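Local coordinates for phage-like element PBSX protein XkdM (PDB 2GUJ) that probably forms part of the tail tube of the defective Bacillus subtilis phage PBSX, at residues 70-78 with 111-119. Residues are numbered along the deposited sequence; the frame is centred on the assembly and turned at random.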
loop_
_atom_site.group_PDB
_atom_site.type_symbol
_atom_site.label_atom_id
_atom_site.label_comp_id
_atom_site.label_asym_id
_atom_site.label_seq_id
_atom_site.Cartn_x
_atom_site.Cartn_y
_atom_site.Cartn_z
ATOM N N PHE B 70 11.583 18.147 -14.033
ATOM C CA PHE B 70 10.908 17.721 -12.814
ATOM C C PHE B 70 11.869 17.032 -11.839
ATOM O O PHE B 70 11.988 17.443 -10.682
ATOM C CB PHE B 70 9.745 16.785 -13.167
ATOM C CG PHE B 70 8.887 16.416 -11.994
ATOM C CD1 PHE B 70 8.401 17.400 -11.131
ATOM C CD2 PHE B 70 8.568 15.088 -11.748
ATOM C CE1 PHE B 70 7.609 17.064 -10.041
ATOM C CE2 PHE B 70 7.782 14.742 -10.667
ATOM C CZ PHE B 70 7.302 15.731 -9.810
ATOM N N VAL B 71 12.554 15.988 -12.298
ATOM C CA VAL B 71 13.486 15.286 -11.428
ATOM C C VAL B 71 14.407 16.299 -10.767
ATOM O O VAL B 71 14.403 16.448 -9.542
ATOM C CB VAL B 71 14.331 14.293 -12.208
ATOM C CG1 VAL B 71 14.704 13.136 -11.305
ATOM C CG2 VAL B 71 13.568 13.817 -13.427
ATOM N N LEU B 72 15.182 17.004 -11.589
ATOM C CA LEU B 72 16.097 18.027 -11.088
ATOM C C LEU B 72 15.326 18.943 -10.151
ATOM O O LEU B 72 15.833 19.342 -9.105
ATOM C CB LEU B 72 16.689 18.858 -12.238
ATOM C CG LEU B 72 17.427 20.156 -11.848
ATOM C CD1 LEU B 72 18.504 19.845 -10.823
ATOM C CD2 LEU B 72 18.054 20.820 -13.079
ATOM N N LEU B 73 14.093 19.271 -10.517
ATOM C CA LEU B 73 13.317 20.129 -9.650
ATOM C C LEU B 73 13.209 19.463 -8.285
ATOM O O LEU B 73 13.643 20.019 -7.275
ATOM C CB LEU B 73 11.928 20.384 -10.233
ATOM C CG LEU B 73 11.097 21.411 -9.452
ATOM C CD1 LEU B 73 10.481 20.768 -8.214
ATOM C CD2 LEU B 73 11.988 22.596 -9.069
HETATM N N MSE B 74 12.646 18.260 -8.259
HETATM C CA MSE B 74 12.491 17.531 -7.012
HETATM C C MSE B 74 13.790 17.484 -6.231
HETATM O O MSE B 74 13.779 17.579 -5.014
HETATM C CB MSE B 74 12.007 16.108 -7.286
HETATM C CG MSE B 74 10.575 16.025 -7.784
HETATM SE SE MSE B 74 9.347 17.068 -6.666
HETATM C CE MSE B 74 9.598 16.157 -4.958
HETATM N N MSE B 75 14.911 17.343 -6.927
HETATM C CA MSE B 75 16.198 17.280 -6.249
HETATM C C MSE B 75 16.408 18.550 -5.440
HETATM O O MSE B 75 16.723 18.498 -4.255
HETATM C CB MSE B 75 17.326 17.136 -7.264
HETATM C CG MSE B 75 18.620 16.593 -6.672
HETATM SE SE MSE B 75 18.431 14.716 -6.143
HETATM C CE MSE B 75 18.890 13.819 -7.819
ATOM N N ASP B 76 16.224 19.693 -6.089
ATOM C CA ASP B 76 16.393 20.970 -5.420
ATOM C C ASP B 76 15.512 21.024 -4.188
ATOM O O ASP B 76 15.800 21.756 -3.236
ATOM C CB ASP B 76 16.053 22.116 -6.372
ATOM C CG ASP B 76 17.285 22.892 -6.813
ATOM O OD1 ASP B 76 18.152 22.314 -7.509
ATOM O OD2 ASP B 76 17.389 24.085 -6.454
ATOM N N TYR B 77 14.442 20.235 -4.204
ATOM C CA TYR B 77 13.528 20.204 -3.071
ATOM C C TYR B 77 14.049 19.346 -1.934
ATOM O O TYR B 77 14.092 19.784 -0.780
ATOM C CB TYR B 77 12.152 19.714 -3.510
ATOM C CG TYR B 77 11.166 20.844 -3.661
ATOM C CD1 TYR B 77 10.898 21.693 -2.597
ATOM C CD2 TYR B 77 10.458 21.032 -4.844
ATOM C CE1 TYR B 77 9.947 22.693 -2.696
ATOM C CE2 TYR B 77 9.496 22.037 -4.957
ATOM C CZ TYR B 77 9.245 22.859 -3.871
ATOM O OH TYR B 77 8.271 23.824 -3.942
ATOM N N VAL B 78 14.450 18.124 -2.260
ATOM C CA VAL B 78 14.965 17.233 -1.237
ATOM C C VAL B 78 16.240 17.838 -0.698
ATOM O O VAL B 78 16.645 17.539 0.420
ATOM C CB VAL B 78 15.236 15.825 -1.781
ATOM C CG1 VAL B 78 16.146 15.893 -2.985
ATOM C CG2 VAL B 78 15.829 14.970 -0.690
ATOM N N PHE B 111 4.370 13.082 -2.153
ATOM C CA PHE B 111 5.336 11.981 -2.081
ATOM C C PHE B 111 6.620 12.425 -1.406
ATOM O O PHE B 111 6.753 13.566 -0.976
ATOM C CB PHE B 111 5.756 11.480 -3.459
ATOM C CG PHE B 111 4.753 11.715 -4.523
ATOM C CD1 PHE B 111 4.567 12.988 -5.059
ATOM C CD2 PHE B 111 3.988 10.656 -5.000
ATOM C CE1 PHE B 111 3.625 13.204 -6.065
ATOM C CE2 PHE B 111 3.046 10.846 -5.999
ATOM C CZ PHE B 111 2.856 12.122 -6.541
ATOM N N ASP B 112 7.569 11.500 -1.331
ATOM C CA ASP B 112 8.874 11.790 -0.760
ATOM C C ASP B 112 9.715 12.200 -1.967
ATOM O O ASP B 112 9.847 11.450 -2.938
ATOM C CB ASP B 112 9.447 10.537 -0.080
ATOM C CG ASP B 112 10.830 10.770 0.533
ATOM O OD1 ASP B 112 10.994 11.669 1.386
ATOM O OD2 ASP B 112 11.770 10.038 0.166
ATOM N N SER B 113 10.255 13.409 -1.908
ATOM C CA SER B 113 11.065 13.948 -2.990
ATOM C C SER B 113 12.012 12.909 -3.560
ATOM O O SER B 113 11.882 12.496 -4.712
ATOM C CB SER B 113 11.869 15.125 -2.469
ATOM O OG SER B 113 11.020 16.016 -1.784
ATOM N N ALA B 114 12.969 12.508 -2.728
ATOM C CA ALA B 114 13.972 11.519 -3.091
ATOM C C ALA B 114 13.353 10.399 -3.903
ATOM O O ALA B 114 13.831 10.063 -4.994
ATOM C CB ALA B 114 14.610 10.942 -1.839
ATOM N N LYS B 115 12.291 9.815 -3.355
ATOM C CA LYS B 115 11.595 8.721 -4.026
ATOM C C LYS B 115 11.308 9.075 -5.476
ATOM O O LYS B 115 11.330 8.203 -6.347
ATOM C CB LYS B 115 10.291 8.390 -3.297
ATOM C CG LYS B 115 10.458 7.406 -2.122
ATOM C CD LYS B 115 9.308 7.527 -1.131
ATOM C CE LYS B 115 7.955 7.474 -1.837
ATOM N NZ LYS B 115 6.799 7.645 -0.909
ATOM N N ILE B 116 11.050 10.352 -5.740
ATOM C CA ILE B 116 10.785 10.770 -7.106
ATOM C C ILE B 116 12.065 10.953 -7.920
ATOM O O ILE B 116 12.136 10.517 -9.069
ATOM C CB ILE B 116 9.988 12.065 -7.158
ATOM C CG1 ILE B 116 8.826 11.995 -6.177
ATOM C CG2 ILE B 116 9.430 12.255 -8.561
ATOM C CD1 ILE B 116 8.033 13.286 -6.094
ATOM N N ALA B 117 13.075 11.584 -7.326
ATOM C CA ALA B 117 14.350 11.791 -8.003
ATOM C C ALA B 117 14.890 10.442 -8.458
ATOM O O ALA B 117 15.557 10.331 -9.489
ATOM C CB ALA B 117 15.340 12.441 -7.058
ATOM N N SER B 118 14.579 9.411 -7.681
ATOM C CA SER B 118 15.030 8.052 -7.967
ATOM C C SER B 118 14.366 7.400 -9.182
ATOM O O SER B 118 14.696 6.269 -9.548
ATOM C CB SER B 118 14.816 7.175 -6.727
ATOM O OG SER B 118 14.911 5.792 -7.035
ATOM N N LEU B 119 13.434 8.108 -9.807
ATOM C CA LEU B 119 12.742 7.577 -10.977
ATOM C C LEU B 119 13.616 7.456 -12.221
ATOM O O LEU B 119 13.203 6.846 -13.211
ATOM C CB LEU B 119 11.522 8.432 -11.308
ATOM C CG LEU B 119 10.268 8.065 -10.523
ATOM C CD1 LEU B 119 10.582 7.986 -9.040
ATOM C CD2 LEU B 119 9.189 9.091 -10.795
#
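Met74, present as selenomethionine, reaches from helix 70-78 across to Ser113 and Ile116 of the short helix 113-117. Its CB leaves the backbone toward that helix. CG, anti to the carbonyl carbon (chi1 -70°), then passes 4.0 Å from Ile116 CG2 while lying over one face of the Phe70 ring, near its rim. The chain bends at both following torsions, which brings SE to 4.0 Å from Ile116 CD1. The terminal CE touches both Ile116 CD1, at 3.5 Å, and the CA and CB of Ser113. An unbranched, flexible methionine chain (a selenoether here) suits this place, since its two bends let it fold along the branched Ile116. Ile116 offers two branches: CD1 to the end of Met74, and CG2 to Phe70 CE2 at 3.7 Å, the two side chains crossing at about a right angle.

The axes of the two segments approach to 8.5 Å, running roughly antiparallel at 150°; the small Ser113 and Ala117 suit this spacing. Val71 CG1 lies against the carbonyl O and CA of Ala117, while Met75 SE and CE each stand 3.9 Å from Ala117 CB. At the other end Val78 CB lies 3.5 Å from Ser113 CB. No hydrogen bond joins the helices; Ser113 OG instead bonds to Asp83 and to the carbonyl of Ser82, so a buried hydroxyl is satisfied within an apolar seam. Asp112 holds the N-cap position of its helix. Phe70, Met74 and Ile116 all rest on Phe86, seating the helix pair against strand 86-92 of the antiparallel sheet.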